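PDB 6JIL: cycloserine biosynthesis protein DcsG from Streptomyces lavendulae, which closes O-ureido-D-serine into the antibiotic D-cycloserine, spending ATP and using magnesium ions as an ATP-grasp ligase. Local coordinates for residues A[2-7]-A[29-34]; A[96-101]-A[237-242]; A[135-140]-A[171-176]. All blocks are in the same frame, centred on the assembly; numbering follows the deposited sequence.

Interaction 1 (A[2-7]-A[29-34]); sequences GILALV and VGITAE
Ile-3 lays its CG1 against the methyl CG2 of Thr-32, 3.7 Å away, the two side chains meeting at a slant. Thr-32 offers this methyl because CG2 stands anti to its own backbone N, which swings OG1 to the other side, anti to the carbonyl carbon. The approach of Ile-3 to the Glu-34 carboxylate is doubtful.

Leu-4 and Ala-33 put their side chains on one face of the sheet, the one away from Ala-5 and Glu-34, and Leu-6 reaches Ala-33 there. Leu-6 holds CG beside its backbone N (chi1 -60°) and then runs out straight, bringing CD1 to 3.8 Å from CB of Ala-33. Leu-4 CD1 touches Ile-31 CD1 more loosely, at 4.3 Å. Leu-6 and Ala-33 both also rest on Leu-23 of helix 19-28.

The backbones are stitched in parallel register, Leu-4 beside Ala-33 and Ala-5 beside Glu-34. Leu-4 N gives to Thr-32 O at 2.6 Å, Leu-4 O takes Glu-34 N at 2.8 Å, and Leu-6 N reaches Glu-34 O at 2.8 Å. Leu-4 O also receives a CA-H contact from Ala-33, with its CA at 3.0 Å. Upstream, Gly-30 at positive phi ends the helix in a Schellman motif. Parallel strands 4-8 and 33-37, joined through helix 19-28, are a beta-alpha-beta crossover, with 33-37 at one edge of the N-terminal parallel sheet.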
loop_
_atom_site.group_PDB
_atom_site.type_symbol
_atom_site.label_atom_id
_atom_site.label_comp_id
_atom_site.label_asym_id
_atom_site.label_seq_id
_atom_site.Cartn_x
_atom_site.Cartn_y
_atom_site.Cartn_z
ATOM N N GLY A 2 23.078 17.090 -4.824
ATOM C CA GLY A 2 22.285 15.932 -4.309
ATOM C C GLY A 2 20.804 16.249 -4.205
ATOM O O GLY A 2 20.172 15.993 -3.176
ATOM N N ILE A 3 20.253 16.806 -5.279
ATOM C CA ILE A 3 18.844 17.158 -5.315
ATOM C C ILE A 3 18.023 15.864 -5.319
ATOM O O ILE A 3 18.341 14.910 -6.032
ATOM C CB ILE A 3 18.546 18.046 -6.556
ATOM C CG1 ILE A 3 17.731 19.268 -6.145
ATOM C CG2 ILE A 3 17.793 17.275 -7.596
ATOM C CD1 ILE A 3 17.658 20.326 -7.240
ATOM N N LEU A 4 16.979 15.842 -4.494
ATOM C CA LEU A 4 16.108 14.680 -4.339
ATOM C C LEU A 4 14.768 14.904 -5.028
ATOM O O LEU A 4 14.096 15.914 -4.783
ATOM C CB LEU A 4 15.848 14.429 -2.850
ATOM C CG LEU A 4 15.586 13.019 -2.313
ATOM C CD1 LEU A 4 14.773 13.130 -1.031
ATOM C CD2 LEU A 4 14.853 12.178 -3.320
ATOM N N ALA A 5 14.375 13.962 -5.881
ATOM C CA ALA A 5 13.098 14.066 -6.576
ATOM C C ALA A 5 12.027 13.353 -5.760
ATOM O O ALA A 5 12.230 12.223 -5.326
ATOM C CB ALA A 5 13.200 13.439 -7.963
ATOM N N LEU A 6 10.908 14.027 -5.516
ATOM C CA LEU A 6 9.795 13.429 -4.778
ATOM C C LEU A 6 8.687 13.285 -5.827
ATOM O O LEU A 6 8.075 14.267 -6.240
ATOM C CB LEU A 6 9.355 14.340 -3.623
ATOM C CG LEU A 6 10.422 14.656 -2.555
ATOM C CD1 LEU A 6 9.834 15.562 -1.488
ATOM C CD2 LEU A 6 10.943 13.374 -1.917
ATOM N N VAL A 7 8.451 12.054 -6.269
ATOM C CA VAL A 7 7.480 11.792 -7.320
ATOM C C VAL A 7 6.009 11.791 -6.935
ATOM O O VAL A 7 5.596 11.160 -5.966
ATOM C CB VAL A 7 7.791 10.453 -8.031
ATOM C CG1 VAL A 7 6.888 10.282 -9.255
ATOM C CG2 VAL A 7 9.249 10.418 -8.448
ATOM N N VAL A 29 16.960 18.669 7.237
ATOM C CA VAL A 29 18.109 17.772 7.168
ATOM C C VAL A 29 19.022 18.135 5.998
ATOM O O VAL A 29 19.830 17.331 5.545
ATOM C CB VAL A 29 17.681 16.288 7.070
ATOM C CG1 VAL A 29 16.848 15.915 8.293
ATOM C CG2 VAL A 29 16.913 16.039 5.793
ATOM N N GLY A 30 18.872 19.363 5.514
ATOM C CA GLY A 30 19.698 19.861 4.430
ATOM C C GLY A 30 19.524 19.335 3.017
ATOM O O GLY A 30 20.314 19.694 2.141
ATOM N N ILE A 31 18.517 18.505 2.759
ATOM C CA ILE A 31 18.363 17.995 1.405
ATOM C C ILE A 31 17.416 18.823 0.542
ATOM O O ILE A 31 16.337 19.227 0.978
ATOM C CB ILE A 31 17.961 16.496 1.406
ATOM C CG1 ILE A 31 16.766 16.248 2.312
ATOM C CG2 ILE A 31 19.128 15.658 1.905
ATOM C CD1 ILE A 31 16.525 14.764 2.575
ATOM N N THR A 32 17.862 19.104 -0.678
ATOM C CA THR A 32 17.092 19.890 -1.629
ATOM C C THR A 32 16.178 18.938 -2.369
ATOM O O THR A 32 16.643 18.053 -3.088
ATOM C CB THR A 32 18.006 20.569 -2.659
ATOM O OG1 THR A 32 19.159 21.103 -2.002
ATOM C CG2 THR A 32 17.269 21.701 -3.358
ATOM N N ALA A 33 14.876 19.110 -2.190
ATOM C CA ALA A 33 13.919 18.238 -2.851
ATOM C C ALA A 33 13.077 18.985 -3.871
ATOM O O ALA A 33 12.773 20.161 -3.695
ATOM C CB ALA A 33 13.014 17.584 -1.813
ATOM N N GLU A 34 12.728 18.300 -4.952
ATOM C CA GLU A 34 11.873 18.872 -5.985
ATOM C C GLU A 34 10.705 17.912 -6.183
ATOM O O GLU A 34 10.893 16.694 -6.252
ATOM C CB GLU A 34 12.627 19.047 -7.310
ATOM C CG GLU A 34 13.670 20.156 -7.305
ATOM C CD GLU A 34 14.362 20.328 -8.654
ATOM O OE1 GLU A 34 15.366 21.073 -8.714
ATOM O OE2 GLU A 34 13.903 19.727 -9.652
#

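Interaction 2 (A[96-101]-A[237-242]); sequences ADLAAH and LAASVA
Asp-97 O is gripped twice by His-101, the residue that leans on Ala-239 across the contact. The ring ND1 donates to Asp-97 O at 3.0 Å, and the backbone N of His-101 adds a weak bond to the same oxygen at 3.3 Å. The ring bond is somewhat bent, 148° at the hydrogen, and Asp-97 O lies 21° out of the imidazole plane. With CG beside the backbone N (chi1 -79°), the ring folds back along the last turn of helix 94-100, where ND1 can find this carbonyl.

Turned this way, His-101 sets its CB and ring against helix 227-244. Its CB sits 3.6 Å from the methyl CB of Ala-239, which also touches the CG end of the ring. Farther along the same residue, Ala-239 O stands over one ring face, displaced toward the rim, 3.8 Å from NE2. Ala-242 CB comes in obliquely near NE2 at 4.2 Å.

Deeper in, Leu-98 sends CD2 to Ala-239 CB at 3.9 Å, so that methyl is met from two adjacent sides, by Leu-98 and by His-101. CD2 also passes 4.1 Å from Ser-240 OG, a van der Waals contact. Beside the pair, His-243 touches both Asp-97 and His-101.

The Leu-98 side chain lies about 8 Å from that of Glu-269, a magnesium ligand, near the metal site without belonging to it. Chemically, 96-101 and 237-242 meet by van der Waals packing round a small alanine, while their polar groups bond to other partners: His-101 ND1 to Asp-97 O, Ser-240 OG to Ala-236 O, Asp-97 OD1 to Trp-88 NE1.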
loop_
_atom_site.group_PDB
_atom_site.type_symbol
_atom_site.label_atom_id
_atom_site.label_comp_id
_atom_site.label_asym_id
_atom_site.label_seq_id
_atom_site.Cartn_x
_atom_site.Cartn_y
_atom_site.Cartn_z
ATOM N N ALA A 96 1.009 -13.329 -0.007
ATOM C CA ALA A 96 1.315 -14.758 0.053
ATOM C C ALA A 96 2.751 -14.957 0.521
ATOM O O ALA A 96 3.063 -15.939 1.196
ATOM C CB ALA A 96 1.104 -15.407 -1.307
ATOM N N ASP A 97 3.627 -14.026 0.156
ATOM C CA ASP A 97 5.019 -14.100 0.572
ATOM C C ASP A 97 5.061 -13.834 2.074
ATOM O O ASP A 97 5.837 -14.456 2.805
ATOM C CB ASP A 97 5.858 -13.062 -0.176
ATOM C CG ASP A 97 5.990 -13.376 -1.662
ATOM O OD1 ASP A 97 5.682 -12.496 -2.497
ATOM O OD2 ASP A 97 6.411 -14.504 -1.997
ATOM N N LEU A 98 4.213 -12.917 2.535
ATOM C CA LEU A 98 4.155 -12.603 3.958
ATOM C C LEU A 98 3.668 -13.823 4.722
ATOM O O LEU A 98 4.196 -14.144 5.785
ATOM C CB LEU A 98 3.212 -11.429 4.231
ATOM C CG LEU A 98 3.699 -10.063 3.748
ATOM C CD1 LEU A 98 2.699 -8.977 4.154
ATOM C CD2 LEU A 98 5.069 -9.780 4.343
ATOM N N ALA A 99 2.660 -14.499 4.177
ATOM C CA ALA A 99 2.110 -15.682 4.821
ATOM C C ALA A 99 3.161 -16.790 4.927
ATOM O O ALA A 99 3.193 -17.525 5.916
ATOM C CB ALA A 99 0.895 -16.180 4.050
ATOM N N ALA A 100 4.026 -16.895 3.922
ATOM C CA ALA A 100 5.069 -17.917 3.909
ATOM C C ALA A 100 6.142 -17.641 4.958
ATOM O O ALA A 100 6.910 -18.536 5.313
ATOM C CB ALA A 100 5.704 -18.002 2.527
ATOM N N HIS A 101 6.202 -16.401 5.441
ATOM C CA HIS A 101 7.177 -16.028 6.461
ATOM C C HIS A 101 6.562 -16.023 7.855
ATOM O O HIS A 101 7.142 -15.476 8.791
ATOM C CB HIS A 101 7.769 -14.644 6.179
ATOM C CG HIS A 101 8.837 -14.640 5.131
ATOM N ND1 HIS A 101 8.582 -14.919 3.806
ATOM C CD2 HIS A 101 10.168 -14.410 5.217
ATOM C CE1 HIS A 101 9.709 -14.863 3.121
ATOM N NE2 HIS A 101 10.686 -14.556 3.954
ATOM N N LEU A 237 7.515 -6.305 7.841
ATOM C CA LEU A 237 8.629 -5.560 7.261
ATOM C C LEU A 237 9.877 -6.433 7.168
ATOM O O LEU A 237 10.577 -6.428 6.151
ATOM C CB LEU A 237 8.924 -4.308 8.099
ATOM C CG LEU A 237 7.878 -3.185 8.034
ATOM C CD1 LEU A 237 8.172 -2.107 9.059
ATOM C CD2 LEU A 237 7.874 -2.589 6.632
ATOM N N ALA A 238 10.159 -7.186 8.228
ATOM C CA ALA A 238 11.328 -8.051 8.228
ATOM C C ALA A 238 11.172 -9.123 7.146
ATOM O O ALA A 238 12.136 -9.480 6.474
ATOM C CB ALA A 238 11.512 -8.690 9.601
ATOM N N ALA A 239 9.953 -9.622 6.970
ATOM C CA ALA A 239 9.692 -10.641 5.962
ATOM C C ALA A 239 9.962 -10.067 4.576
ATOM O O ALA A 239 10.448 -10.770 3.684
ATOM C CB ALA A 239 8.250 -11.120 6.057
ATOM N N SER A 240 9.642 -8.787 4.403
ATOM C CA SER A 240 9.860 -8.109 3.128
ATOM C C SER A 240 11.354 -7.941 2.876
ATOM O O SER A 240 11.837 -8.168 1.770
ATOM C CB SER A 240 9.191 -6.733 3.132
ATOM O OG SER A 240 7.804 -6.852 3.371
ATOM N N VAL A 241 12.079 -7.530 3.910
ATOM C CA VAL A 241 13.514 -7.343 3.795
ATOM C C VAL A 241 14.187 -8.660 3.417
ATOM O O VAL A 241 15.033 -8.698 2.528
ATOM C CB VAL A 241 14.109 -6.832 5.124
ATOM C CG1 VAL A 241 15.629 -6.861 5.062
ATOM C CG2 VAL A 241 13.614 -5.420 5.401
ATOM N N ALA A 242 13.793 -9.737 4.094
ATOM C CA ALA A 242 14.353 -11.065 3.852
ATOM C C ALA A 242 14.001 -11.612 2.468
ATOM O O ALA A 242 14.862 -12.114 1.742
ATOM C CB ALA A 242 13.864 -12.032 4.928
#

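Interaction 3 (A[135-140]-A[171-176]); sequences VVKPTD and HVILQP. With ADP (adenosine-5'-diphosphate), chain G.
This strand pair lines the adenine pocket of the ATP-grasp fold, with Lys-137, Gln-175 and Pro-176 at the N6/N7 edge; Lys-137 and Gln-175 both bind ATP. Lys-137 NZ reaches Gln-175 OE1 at 2.6 Å, rising well out of the amide's carbonyl plane, and also donates to ADP N7 and to ADP O1A, each at 3.0 Å. Three acceptors thus hold the ammonium between base and alpha phosphate. The lysine chain starts between its backbone N and carbonyl carbon (chi1 77°) and bends again at chi3, which turns NZ back to the nucleotide. Gln-175 OE1 in turn accepts from ADP N6 at 3.2 Å, and Pro-176 O takes a second bond from N6 at 3.0 Å; Gln-175 NE2 is bound to Thr-108, which fixes the amide's rotation. Val-135 CG2 lies over the ring face, 3.8 Å from C6 of the adenine.

The backbones pair antiparallel, with Val-135 and Gln-175, then Lys-137 and Ile-173, as hydrogen-bonded pairs. Thr-139 N extends the ladder to His-171 O at 2.9 Å. The side chain of Thr-139 crosses that of Ile-173 at about a right angle, CG2 to CG1 3.4 Å. A water links Thr-139 OG1 with His-171 N.

On the sheet face away from the nucleotide, Val-136 packs on Val-172 and Leu-174. Helix 155-167 covers Val-136 and Val-172 there, Phe-124 of helix 117-127 meets Leu-174, and strands 109-111 and 148-151 flank the pair.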
loop_
_atom_site.group_PDB
_atom_site.type_symbol
_atom_site.label_atom_id
_atom_site.label_comp_id
_atom_site.label_asym_id
_atom_site.label_seq_id
_atom_site.Cartn_x
_atom_site.Cartn_y
_atom_site.Cartn_z
ATOM N N VAL A 135 -14.677 -9.887 -0.299
ATOM C CA VAL A 135 -14.291 -8.679 -1.000
ATOM C C VAL A 135 -13.535 -9.001 -2.269
ATOM O O VAL A 135 -12.762 -9.963 -2.318
ATOM C CB VAL A 135 -13.401 -7.782 -0.113
ATOM C CG1 VAL A 135 -13.031 -6.492 -0.851
ATOM C CG2 VAL A 135 -14.122 -7.467 1.180
ATOM N N VAL A 136 -13.776 -8.193 -3.297
ATOM C CA VAL A 136 -13.097 -8.339 -4.570
ATOM C C VAL A 136 -12.229 -7.102 -4.747
ATOM O O VAL A 136 -12.663 -5.983 -4.490
ATOM C CB VAL A 136 -14.086 -8.415 -5.758
ATOM C CG1 VAL A 136 -13.312 -8.296 -7.085
ATOM C CG2 VAL A 136 -14.871 -9.731 -5.703
ATOM N N LYS A 137 -10.996 -7.301 -5.185
ATOM C CA LYS A 137 -10.102 -6.173 -5.379
ATOM C C LYS A 137 -8.940 -6.570 -6.275
ATOM O O LYS A 137 -8.517 -7.725 -6.276
ATOM C CB LYS A 137 -9.543 -5.705 -4.033
ATOM C CG LYS A 137 -8.445 -6.614 -3.504
ATOM C CD LYS A 137 -7.878 -6.162 -2.163
ATOM C CE LYS A 137 -8.812 -6.478 -1.010
ATOM N NZ LYS A 137 -8.163 -6.225 0.311
ATOM N N PRO A 138 -8.424 -5.615 -7.061
ATOM C CA PRO A 138 -7.294 -5.868 -7.953
ATOM C C PRO A 138 -6.042 -5.924 -7.083
ATOM O O PRO A 138 -5.973 -5.262 -6.052
ATOM C CB PRO A 138 -7.302 -4.651 -8.863
ATOM C CG PRO A 138 -7.771 -3.568 -7.936
ATOM C CD PRO A 138 -8.921 -4.238 -7.226
ATOM N N THR A 139 -5.056 -6.716 -7.482
ATOM C CA THR A 139 -3.833 -6.801 -6.693
ATOM C C THR A 139 -2.999 -5.545 -6.888
ATOM O O THR A 139 -2.141 -5.221 -6.059
ATOM C CB THR A 139 -2.978 -7.981 -7.112
ATOM O OG1 THR A 139 -2.562 -7.795 -8.468
ATOM C CG2 THR A 139 -3.758 -9.270 -6.982
ATOM N N ASP A 140 -3.242 -4.850 -7.998
ATOM C CA ASP A 140 -2.501 -3.635 -8.307
ATOM C C ASP A 140 -3.355 -2.373 -8.262
ATOM O O ASP A 140 -3.689 -1.795 -9.300
ATOM C CB ASP A 140 -1.798 -3.760 -9.670
ATOM C CG ASP A 140 -2.757 -4.049 -10.821
ATOM O OD1 ASP A 140 -2.302 -3.996 -11.984
ATOM O OD2 ASP A 140 -3.950 -4.336 -10.585
ATOM N N HIS A 171 -4.350 -9.051 -11.765
ATOM C CA HIS A 171 -4.638 -10.246 -10.982
ATOM C C HIS A 171 -5.694 -9.770 -9.990
ATOM O O HIS A 171 -5.713 -8.601 -9.621
ATOM C CB HIS A 171 -3.403 -10.730 -10.225
ATOM C CG HIS A 171 -2.514 -11.630 -11.021
ATOM N ND1 HIS A 171 -1.785 -11.192 -12.106
ATOM C CD2 HIS A 171 -2.234 -12.949 -10.887
ATOM C CE1 HIS A 171 -1.091 -12.200 -12.604
ATOM N NE2 HIS A 171 -1.345 -13.277 -11.883
ATOM N N VAL A 172 -6.576 -10.661 -9.561
ATOM C CA VAL A 172 -7.628 -10.286 -8.624
ATOM C C VAL A 172 -7.518 -11.068 -7.337
ATOM O O VAL A 172 -7.242 -12.267 -7.346
ATOM C CB VAL A 172 -9.028 -10.530 -9.233
ATOM C CG1 VAL A 172 -10.116 -10.178 -8.226
ATOM C CG2 VAL A 172 -9.188 -9.701 -10.501
ATOM N N ILE A 173 -7.727 -10.382 -6.222
ATOM C CA ILE A 173 -7.668 -11.023 -4.924
ATOM C C ILE A 173 -9.058 -11.149 -4.325
ATOM O O ILE A 173 -9.850 -10.214 -4.370
ATOM C CB ILE A 173 -6.741 -10.241 -3.950
ATOM C CG1 ILE A 173 -5.283 -10.594 -4.243
ATOM C CG2 ILE A 173 -7.070 -10.578 -2.506
ATOM C CD1 ILE A 173 -4.297 -9.877 -3.371
ATOM N N LEU A 174 -9.350 -12.332 -3.794
ATOM C CA LEU A 174 -10.626 -12.609 -3.148
ATOM C C LEU A 174 -10.323 -12.835 -1.674
ATOM O O LEU A 174 -9.448 -13.629 -1.337
ATOM C CB LEU A 174 -11.266 -13.877 -3.730
ATOM C CG LEU A 174 -11.597 -13.902 -5.225
ATOM C CD1 LEU A 174 -12.202 -15.251 -5.597
ATOM C CD2 LEU A 174 -12.562 -12.782 -5.556
ATOM N N GLN A 175 -11.021 -12.123 -0.796
ATOM C CA GLN A 175 -10.808 -12.296 0.640
ATOM C C GLN A 175 -12.132 -12.301 1.379
ATOM O O GLN A 175 -13.094 -11.665 0.959
ATOM C CB GLN A 175 -9.973 -11.154 1.243
ATOM C CG GLN A 175 -8.672 -10.827 0.561
ATOM C CD GLN A 175 -7.982 -9.628 1.194
ATOM O OE1 GLN A 175 -8.598 -8.586 1.408
ATOM N NE2 GLN A 175 -6.697 -9.770 1.490
ATOM N N PRO A 176 -12.200 -13.038 2.490
ATOM C CA PRO A 176 -13.462 -13.032 3.222
ATOM C C PRO A 176 -13.541 -11.654 3.870
ATOM O O PRO A 176 -12.509 -11.058 4.171
ATOM C CB PRO A 176 -13.265 -14.133 4.254
ATOM C CG PRO A 176 -11.782 -14.109 4.496
ATOM C CD PRO A 176 -11.242 -13.980 3.092
HETATM P PB ADP G . -6.389 -0.325 -1.098
HETATM O O1B ADP G . -6.582 0.570 0.231
HETATM O O2B ADP G . -4.906 -0.415 -1.449
HETATM O O3B ADP G . -7.153 0.347 -2.260
HETATM P PA ADP G . -7.373 -2.227 0.629
HETATM O O1A ADP G . -6.924 -3.588 0.912
HETATM O O2A ADP G . -6.708 -1.262 1.703
HETATM O O3A ADP G . -6.943 -1.851 -0.901
HETATM O "O5'" ADP G . -8.980 -2.200 0.718
HETATM C "C5'" ADP G . -9.431 -0.849 0.823
HETATM C "C4'" ADP G . -10.447 -0.762 1.970
HETATM O "O4'" ADP G . -11.480 -1.758 1.793
HETATM C "C3'" ADP G . -9.783 -1.035 3.314
HETATM O "O3'" ADP G . -9.283 0.157 3.909
HETATM C "C2'" ADP G . -10.903 -1.690 4.126
HETATM O "O2'" ADP G . -11.689 -0.719 4.825
HETATM C "C1'" ADP G . -11.721 -2.451 3.057
HETATM N N9 ADP G . -11.315 -3.883 2.975
HETATM C C8 ADP G . -10.580 -4.482 1.982
HETATM N N7 ADP G . -10.461 -5.757 2.204
HETATM C C5 ADP G . -11.102 -6.073 3.348
HETATM C C6 ADP G . -11.492 -7.293 3.964
HETATM N N6 ADP G . -11.015 -8.508 3.495
HETATM N N1 ADP G . -12.350 -7.247 5.001
HETATM C C2 ADP G . -12.843 -6.094 5.458
HETATM N N3 ADP G . -12.512 -4.928 4.908
HETATM C C4 ADP G . -11.659 -4.867 3.868
HETATM O O HOH W 1 -2.437 -7.265 -11.320
#

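How the interactions relate
From the N terminus, interaction 1 comes first and closes a short loop: strand 4-8, helix 19-28 and strand 33-37 are complete before the other contacts begin. Residues 96-101 then open interaction 2, whose loop closes only at 237-242. Interaction 3 is nested inside that long loop, bringing 171-176 back to 135-140. Interaction 1 joins the edge strand 33-37 to strand 4-8 in the N-terminal parallel sheet, interaction 3 pairs the two central strands of the four-stranded antiparallel sheet that carries adenine contacts, and interaction 2 ties helix 94-100 to helix 227-244. The last two are neighbours, about 7 Å apart at their nearest atoms, whereas interactions 1 and 3 lie on opposite sides of the chain's centre.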